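Local coordinates for protein endoglucanase family 5 (Clostridium acetobutylicum ATCC 824, PDB 6PZ7) that probably hydrolyses internal beta-1,4-glucosidic bonds of cellulose and related plant polysaccharides as a broad-specificity endoglucanase of glycosyl hydrolase family 5, at residues A[132-136]-A[182-188]; A[164-168]-A[202-208]. One frame throughout, in Å; residues are numbered along the deposited sequence.

Contact 1 of 2, residues A[132-136]-A[182-188]; sequences FKDYD and GSNNSSR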
ATOM      1  N   PHE A 132      10.851  15.182   1.657  1.00  8.20           N
ATOM      2  CA  PHE A 132       9.696  15.277   0.770  1.00  8.78           C
ATOM      3  C   PHE A 132       8.692  16.354   1.177  1.00  7.26           C
ATOM      4  O   PHE A 132       7.586  16.407   0.630  1.00  9.31           O
ATOM      5  CB  PHE A 132       9.042  13.885   0.667  1.00  9.04           C
ATOM      6  CG  PHE A 132       9.876  12.897  -0.115  1.00  7.68           C
ATOM      7  CD1 PHE A 132       9.795  12.886  -1.502  1.00  8.15           C
ATOM      8  CD2 PHE A 132      10.760  12.057   0.509  1.00  7.79           C
ATOM      9  CE1 PHE A 132      10.606  12.042  -2.242  1.00  8.77           C
ATOM     10  CE2 PHE A 132      11.545  11.187  -0.222  1.00  8.90           C
ATOM     11  CZ  PHE A 132      11.484  11.210  -1.616  1.00  8.38           C
ATOM     12  N   LYS A 133       9.098  17.289   2.027  1.00  8.29           N
ATOM     13  CA  LYS A 133       8.149  18.191   2.676  0.57  8.46           C
ATOM     14  C   LYS A 133       7.496  19.179   1.715  1.00  8.78           C
ATOM     15  O   LYS A 133       6.388  19.671   2.005  1.00 10.27           O
ATOM     16  CB  LYS A 133       8.838  18.967   3.811  0.57  9.44           C
ATOM     17  CG  LYS A 133       9.863  19.987   3.357  0.57 12.02           C
ATOM     18  CD  LYS A 133      10.769  20.448   4.507  0.57 14.31           C
ATOM     19  CE  LYS A 133       9.969  21.102   5.611  0.57 18.32           C
ATOM     20  NZ  LYS A 133      10.831  21.439   6.786  0.57 19.18           N
ATOM     21  N   ASP A 134       8.155  19.515   0.607  1.00  8.66           N
ATOM     22  CA  ASP A 134       7.656  20.572  -0.264  1.00  9.15           C
ATOM     23  C   ASP A 134       6.734  20.089  -1.378  1.00  9.22           C
ATOM     24  O   ASP A 134       6.187  20.906  -2.123  1.00 10.36           O
ATOM     25  CB  ASP A 134       8.798  21.377  -0.870  1.00 10.65           C
ATOM     26  CG  ASP A 134       9.527  22.253   0.136  1.00 14.64           C
ATOM     27  OD1 ASP A 134       8.974  22.602   1.194  1.00 13.39           O
ATOM     28  OD2 ASP A 134      10.658  22.635  -0.198  1.00 22.65           O
ATOM     29  N   TYR A 135       6.527  18.793  -1.529  1.00  8.86           N
ATOM     30  CA  TYR A 135       5.585  18.285  -2.529  1.00  8.26           C
ATOM     31  C   TYR A 135       4.162  18.726  -2.174  1.00  8.91           C
ATOM     32  O   TYR A 135       3.811  18.874  -0.990  1.00  9.47           O
ATOM     33  CB  TYR A 135       5.669  16.748  -2.614  1.00  8.33           C
ATOM     34  CG  TYR A 135       6.889  16.288  -3.366  1.00  7.83           C
ATOM     35  CD1 TYR A 135       8.117  16.148  -2.734  1.00  8.86           C
ATOM     36  CD2 TYR A 135       6.835  15.997  -4.740  1.00  7.78           C
ATOM     37  CE1 TYR A 135       9.251  15.784  -3.455  1.00  8.93           C
ATOM     38  CE2 TYR A 135       7.960  15.609  -5.435  1.00  7.86           C
ATOM     39  CZ  TYR A 135       9.151  15.505  -4.771  1.00  8.04           C
ATOM     40  OH  TYR A 135      10.310  15.133  -5.416  1.00  9.92           O
ATOM     41  N   ASP A 136       3.308  18.816  -3.187  1.00  9.18           N
ATOM     42  CA  ASP A 136       1.893  19.145  -2.972  1.00  9.58           C
ATOM     43  C   ASP A 136       1.117  17.896  -2.551  1.00  9.58           C
ATOM     44  O   ASP A 136       1.685  16.839  -2.280  1.00  9.33           O
ATOM     45  CB  ASP A 136       1.302  19.906  -4.161  1.00 11.80           C
ATOM     46  CG  ASP A 136       1.094  19.083  -5.385  1.00 11.58           C
ATOM     47  OD1 ASP A 136       1.000  17.865  -5.361  1.00 12.22           O
ATOM     48  OD2 ASP A 136       1.044  19.742  -6.481  1.00 18.13           O
ATOM     49  N   GLY A 182       6.628  20.440   9.118  1.00 13.35           N
ATOM     50  CA  GLY A 182       6.130  21.685   8.512  1.00 14.04           C
ATOM     51  C   GLY A 182       6.081  21.669   6.980  1.00 13.47           C
ATOM     52  O   GLY A 182       6.033  20.617   6.317  1.00 12.29           O
ATOM     53  N   SER A 183       6.092  22.884   6.413  1.00 13.46           N
ATOM     54  CA  SER A 183       5.819  23.096   4.998  1.00 14.37           C
ATOM     55  C   SER A 183       4.524  22.350   4.645  1.00 12.05           C
ATOM     56  O   SER A 183       3.579  22.330   5.443  1.00 12.78           O
ATOM     57  CB  SER A 183       7.004  22.665   4.122  1.00 14.33           C
ATOM     58  OG  SER A 183       6.775  22.988   2.730  1.00 16.12           O
ATOM     59  N   ASN A 184       4.482  21.674   3.496  1.00 10.94           N
ATOM     60  CA  ASN A 184       3.258  21.001   3.087  1.00 11.00           C
ATOM     61  C   ASN A 184       2.980  19.755   3.902  1.00 10.38           C
ATOM     62  O   ASN A 184       1.885  19.191   3.787  1.00 10.85           O
ATOM     63  CB  ASN A 184       3.292  20.708   1.591  1.00 11.19           C
ATOM     64  CG  ASN A 184       3.108  21.951   0.758  1.00 12.82           C
ATOM     65  OD1 ASN A 184       2.577  22.974   1.236  1.00 15.31           O
ATOM     66  ND2 ASN A 184       3.523  21.888  -0.478  1.00 13.29           N
ATOM     67  N   ASN A 185       3.918  19.310   4.743  1.00  9.86           N
ATOM     68  CA  ASN A 185       3.634  18.189   5.629  1.00  9.15           C
ATOM     69  C   ASN A 185       2.614  18.535   6.692  1.00  9.75           C
ATOM     70  O   ASN A 185       2.040  17.620   7.282  1.00 11.53           O
ATOM     71  CB  ASN A 185       4.912  17.621   6.236  1.00  9.05           C
ATOM     72  CG  ASN A 185       5.776  16.927   5.218  1.00  9.08           C
ATOM     73  OD1 ASN A 185       5.339  16.558   4.121  1.00  9.09           O
ATOM     74  ND2 ASN A 185       7.022  16.709   5.573  1.00  9.87           N
ATOM     75  N   SER A 186       2.352  19.818   6.949  1.00 10.51           N
ATOM     76  CA  SER A 186       1.311  20.199   7.903  0.60 11.97           C
ATOM     77  C   SER A 186      -0.067  19.775   7.425  1.00 11.71           C
ATOM     78  O   SER A 186      -0.960  19.528   8.249  1.00 13.69           O
ATOM     79  CB  SER A 186       1.353  21.710   8.165  0.60 15.71           C
ATOM     80  OG  SER A 186       2.568  22.066   8.797  0.60 15.69           O
ATOM     81  N   SER A 187      -0.251  19.660   6.107  1.00 11.49           N
ATOM     82  CA  SER A 187      -1.555  19.353   5.535  1.00 13.85           C
ATOM     83  C   SER A 187      -1.539  18.160   4.588  1.00 11.42           C
ATOM     84  O   SER A 187      -2.539  17.925   3.894  1.00 14.29           O
ATOM     85  CB  SER A 187      -2.125  20.578   4.819  1.00 16.67           C
ATOM     86  OG  SER A 187      -1.200  21.030   3.859  1.00 19.03           O
ATOM     87  N   ARG A 188      -0.429  17.435   4.506  1.00  9.09           N
ATOM     88  CA  ARG A 188      -0.349  16.263   3.629  1.00  8.56           C
ATOM     89  C   ARG A 188      -1.325  15.187   4.110  1.00  7.84           C
ATOM     90  O   ARG A 188      -1.518  14.988   5.309  1.00  8.71           O
ATOM     91  CB  ARG A 188       1.082  15.715   3.629  1.00  8.19           C
ATOM     92  CG  ARG A 188       1.310  14.641   2.597  1.00  8.29           C
ATOM     93  CD  ARG A 188       2.774  14.221   2.414  1.00  8.44           C
ATOM     94  NE  ARG A 188       3.643  15.375   2.264  1.00  8.40           N
ATOM     95  CZ  ARG A 188       3.648  16.226   1.263  1.00  7.56           C
ATOM     96  NH1 ARG A 188       2.906  16.027   0.184  1.00  8.32           N
ATOM     97  NH2 ARG A 188       4.382  17.340   1.346  1.00  9.06           N
TER

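Contact 2 of 2, residues A[164-168]-A[202-208]; sequences RDVIN and AAMNDLV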
ATOM      1  N   ARG A 164      -2.062  -4.688  18.384  1.00  7.67           N
ATOM      2  CA  ARG A 164      -2.955  -3.658  17.833  1.00  7.78           C
ATOM      3  C   ARG A 164      -2.801  -2.333  18.576  1.00  8.08           C
ATOM      4  O   ARG A 164      -2.785  -1.250  17.969  1.00  8.77           O
ATOM      5  CB  ARG A 164      -4.394  -4.167  17.814  1.00  8.34           C
ATOM      6  CG  ARG A 164      -4.611  -5.308  16.843  1.00  8.19           C
ATOM      7  CD  ARG A 164      -6.051  -5.691  16.683  1.00  8.72           C
ATOM      8  NE  ARG A 164      -6.698  -6.202  17.896  1.00  9.48           N
ATOM      9  CZ  ARG A 164      -6.793  -7.468  18.234  1.00  9.29           C
ATOM     10  NH1 ARG A 164      -6.235  -8.407  17.486  1.00  9.63           N
ATOM     11  NH2 ARG A 164      -7.424  -7.806  19.354  1.00 11.24           N
ATOM     12  N   ASP A 165      -2.667  -2.404  19.906  1.00  8.26           N
ATOM     13  CA  ASP A 165      -2.425  -1.207  20.712  1.00  8.76           C
ATOM     14  C   ASP A 165      -1.132  -0.528  20.293  1.00  7.49           C
ATOM     15  O   ASP A 165      -1.103   0.687  20.041  1.00  8.75           O
ATOM     16  CB  ASP A 165      -2.413  -1.622  22.191  1.00  8.47           C
ATOM     17  CG  ASP A 165      -2.399  -0.469  23.154  1.00 12.51           C
ATOM     18  OD1 ASP A 165      -2.726   0.698  22.792  1.00 13.15           O
ATOM     19  OD2 ASP A 165      -2.041  -0.732  24.325  1.00 12.79           O
ATOM     20  N   VAL A 166      -0.049  -1.286  20.197  1.00  7.81           N
ATOM     21  CA  VAL A 166       1.243  -0.700  19.857  1.00  8.14           C
ATOM     22  C   VAL A 166       1.238  -0.128  18.439  1.00  8.25           C
ATOM     23  O   VAL A 166       1.830   0.930  18.190  1.00  8.82           O
ATOM     24  CB  VAL A 166       2.387  -1.693  20.100  1.00  7.37           C
ATOM     25  CG1 VAL A 166       3.724  -1.095  19.661  1.00  8.48           C
ATOM     26  CG2 VAL A 166       2.433  -2.095  21.583  1.00  9.43           C
ATOM     27  N   ILE A 167       0.564  -0.767  17.494  1.00  7.68           N
ATOM     28  CA  ILE A 167       0.484  -0.173  16.165  1.00  7.92           C
ATOM     29  C   ILE A 167      -0.177   1.192  16.212  1.00  6.77           C
ATOM     30  O   ILE A 167       0.211   2.103  15.470  1.00  7.72           O
ATOM     31  CB  ILE A 167      -0.196  -1.118  15.183  1.00  8.48           C
ATOM     32  CG1 ILE A 167       0.776  -2.277  14.890  1.00 11.84           C
ATOM     33  CG2 ILE A 167      -0.659  -0.374  13.924  1.00  9.92           C
ATOM     34  CD1 ILE A 167       0.152  -3.416  14.296  1.00 14.31           C
ATOM     35  N   ASN A 168      -1.191   1.376  17.043  1.00  7.80           N
ATOM     36  CA  ASN A 168      -1.785   2.701  17.136  1.00  8.21           C
ATOM     37  C   ASN A 168      -0.751   3.725  17.593  1.00  8.32           C
ATOM     38  O   ASN A 168      -0.729   4.861  17.105  1.00  8.55           O
ATOM     39  CB  ASN A 168      -2.977   2.698  18.096  1.00  8.29           C
ATOM     40  CG  ASN A 168      -4.192   1.984  17.522  1.00  7.94           C
ATOM     41  OD1 ASN A 168      -4.417   1.987  16.298  1.00  8.60           O
ATOM     42  ND2 ASN A 168      -4.994   1.404  18.370  1.00  8.65           N
ATOM     43  N   ALA A 202     -11.334  -7.578  14.379  1.00  9.47           N
ATOM     44  CA  ALA A 202     -10.698  -6.971  15.539  1.00  9.45           C
ATOM     45  C   ALA A 202      -9.639  -5.960  15.122  1.00  9.02           C
ATOM     46  O   ALA A 202      -9.404  -4.964  15.827  1.00  9.30           O
ATOM     47  CB  ALA A 202     -10.055  -8.007  16.459  1.00 12.45           C
ATOM     48  N   ALA A 203      -8.936  -6.215  14.013  1.00  8.24           N
ATOM     49  CA  ALA A 203      -7.949  -5.260  13.513  1.00  7.35           C
ATOM     50  C   ALA A 203      -8.610  -3.944  13.145  1.00  7.35           C
ATOM     51  O   ALA A 203      -8.109  -2.863  13.471  1.00  8.13           O
ATOM     52  CB  ALA A 203      -7.196  -5.875  12.338  1.00  8.57           C
ATOM     53  N   MET A 204      -9.738  -4.012  12.447  1.00  7.40           N
ATOM     54  CA  MET A 204     -10.437  -2.792  12.078  1.00  8.36           C
ATOM     55  C   MET A 204     -11.055  -2.125  13.297  1.00  7.81           C
ATOM     56  O   MET A 204     -11.032  -0.899  13.403  1.00  9.32           O
ATOM     57  CB  MET A 204     -11.494  -3.069  11.014  1.00  9.02           C
ATOM     58  CG  MET A 204     -10.907  -3.642   9.714  1.00  8.62           C
ATOM     59  SD  MET A 204     -12.000  -3.485   8.267  1.00 10.84           S
ATOM     60  CE  MET A 204     -13.402  -4.435   8.854  1.00 13.37           C
ATOM     61  N   ASN A 205     -11.566  -2.902  14.250  1.00  8.17           N
ATOM     62  CA  ASN A 205     -12.223  -2.304  15.415  1.00  9.86           C
ATOM     63  C   ASN A 205     -11.248  -1.590  16.342  1.00  9.20           C
ATOM     64  O   ASN A 205     -11.612  -0.583  16.975  1.00 11.44           O
ATOM     65  CB  ASN A 205     -12.980  -3.371  16.206  1.00 12.12           C
ATOM     66  CG  ASN A 205     -14.325  -3.704  15.598  1.00 17.71           C
ATOM     67  OD1 ASN A 205     -14.885  -2.937  14.806  1.00 17.43           O
ATOM     68  ND2 ASN A 205     -14.868  -4.848  15.991  1.00 19.88           N
ATOM     69  N   ASP A 206     -10.016  -2.056  16.434  1.00  8.02           N
ATOM     70  CA  ASP A 206      -9.073  -1.511  17.383  1.00  9.09           C
ATOM     71  C   ASP A 206      -8.241  -0.358  16.839  1.00  7.87           C
ATOM     72  O   ASP A 206      -7.550   0.313  17.625  1.00  9.45           O
ATOM     73  CB  ASP A 206      -8.143  -2.586  17.970  1.00  9.81           C
ATOM     74  CG  ASP A 206      -8.813  -3.473  19.004  1.00 16.80           C
ATOM     75  OD1 ASP A 206      -9.986  -3.207  19.383  1.00 16.20           O
ATOM     76  OD2 ASP A 206      -8.132  -4.435  19.473  1.00 16.33           O
ATOM     77  N   LEU A 207      -8.325  -0.071  15.544  1.00  8.37           N
ATOM     78  CA  LEU A 207      -7.611   1.049  14.959  0.54  7.73           C
ATOM     79  C   LEU A 207      -8.076   2.355  15.580  1.00  8.85           C
ATOM     80  O   LEU A 207      -9.276   2.622  15.665  1.00 10.63           O
ATOM     81  CB  LEU A 207      -7.866   1.067  13.459  0.54  8.69           C
ATOM     82  CG  LEU A 207      -7.025   2.061  12.683  0.54  7.22           C
ATOM     83  CD1 LEU A 207      -5.579   1.606  12.629  0.54  6.53           C
ATOM     84  CD2 LEU A 207      -7.573   2.244  11.296  0.54 10.17           C
ATOM     85  N   VAL A 208      -7.115   3.188  15.957  1.00  8.45           N
ATOM     86  CA  VAL A 208      -7.352   4.561  16.401  1.00  9.25           C
ATOM     87  C   VAL A 208      -6.693   5.492  15.399  1.00  8.13           C
ATOM     88  O   VAL A 208      -5.497   5.369  15.126  1.00  8.97           O
ATOM     89  CB  VAL A 208      -6.811   4.803  17.823  1.00  8.37           C
ATOM     90  CG1 VAL A 208      -6.945   6.281  18.188  1.00 10.72           C
ATOM     91  CG2 VAL A 208      -7.546   3.910  18.791  1.00 10.24           C
TER
HETATM   92  O   HOH W   1      -3.514   3.584  14.248  1.00  9.38           O
HETATM   93  O   HOH W   2      -3.150   6.166  16.603  1.00  9.90           O

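Contact 1 of 2, residues A[132-136]-A[182-188]
Arg-188 turns one edge of its guanidinium to the backbone carbonyls of Tyr-135 and Asp-136, joining two adjacent helix-to-strand loops of a (beta/alpha)8 TIM barrel. Arg-188 NH1 and NH2 grip Tyr-135 O end-on, with the oxygen close to the guanidinium plane; the NH2 bond is the straighter (NH2 to O 2.9 Å, 159° at the hydrogen). NH1 also reaches Asp-136 O through a weak, bent bond. The Arg-188 chain starts extended and bends at chi3 (-49°), which swings NE and NH2 back to its own loop, where both donate to Asn-185 OD1 (NE to OD1 2.8 Å). Held side-on by one oxygen and end-on by another, the flat group has little freedom to rotate. Its cation-pi contact with Phe-141 and a bond to Leu-139 O tie it to strand 139-142, which follows the loop of residues 132-136.

Asn-184 adds a third donor to Tyr-135 O: its ND2, 3.1 Å from that oxygen, comes from above the carbonyl plane, whereas Arg-188 NH2 is tilted only moderately from it. The amide of Asn-185 lies against the base of Lys-133, with ND2 3.4 Å from Lys-133 CB, while ND2 bonds to Thr-181 OG1 and Ala-129 O. In one of its two conformers Lys-133 bends at chi3 so that its CE passes Ser-183 CB at 3.7 Å and NZ ends on Thr-181 O, a placement the other conformer leaves doubtful. At the outer margin Ser-183 OG donates to Asp-134 OD1, meeting that oxygen nearly along its C-O bond at 2.7 Å.

Contact 2 of 2, residues A[164-168]-A[202-208]
Asn-168 OD1 takes two donors: Val-208 N at 3.0 Å, approaching from well above the plane of the amide carbonyl rather than on a lone pair, and a water that bridges on to Val-208 O. The other branch of the same amide, Asn-168 ND2, gives a nearly straight bond to Asp-206 O (2.9 Å, 169°), with that oxygen close to the amide plane. One side chain thus clasps the backbone where the chain leaves helix 201-206, both accepting and donating. Val-208 crosses it at about a right angle, CG2 lying 3.6 Å from ND2, and a second water links Asn-168 O to Val-208 O.

One turn earlier on its helix, Arg-164 forms a salt bridge with Asp-206: NE meets OD2 at 2.8 Å, at the guanidinium edge but out of the carboxylate plane, the two planes being 43° apart. A bend at chi3 (-63°) brings Arg-164 NE to this acid, and the roughly perpendicular turn at chi4 sets a guanidinium face against Ala-202 CB, 3.8 Å from Arg-164 CZ. Arg-164 NH1 bonds in addition to Gly-158 O, so the group is held from more than one direction. The two helical segments run in broadly the same direction, their axes 10.4 Å apart at closest approach, as expected of successive outer helices of a TIM barrel.

In the fold
The two contacts share helix 161-180 but face different neighbours: contact 1 joins the loop after it to the loop after helix 111-132, while contact 2 joins its early part to helix 201-206 and the residues just beyond. Their centres are about 27 Å apart and their nearest atoms about 14 Å, so they do not touch. Contact 1 sits where loops lead into strands 139-142 and 190-193, at the N-terminal end of the barrel. Contact 2 lies on its outer surface, where helix 161-180 begins. In TIM-barrel glycosidases the active site is at the C-terminal ends of the strands, so contact 1 is probably on the face remote from catalysis.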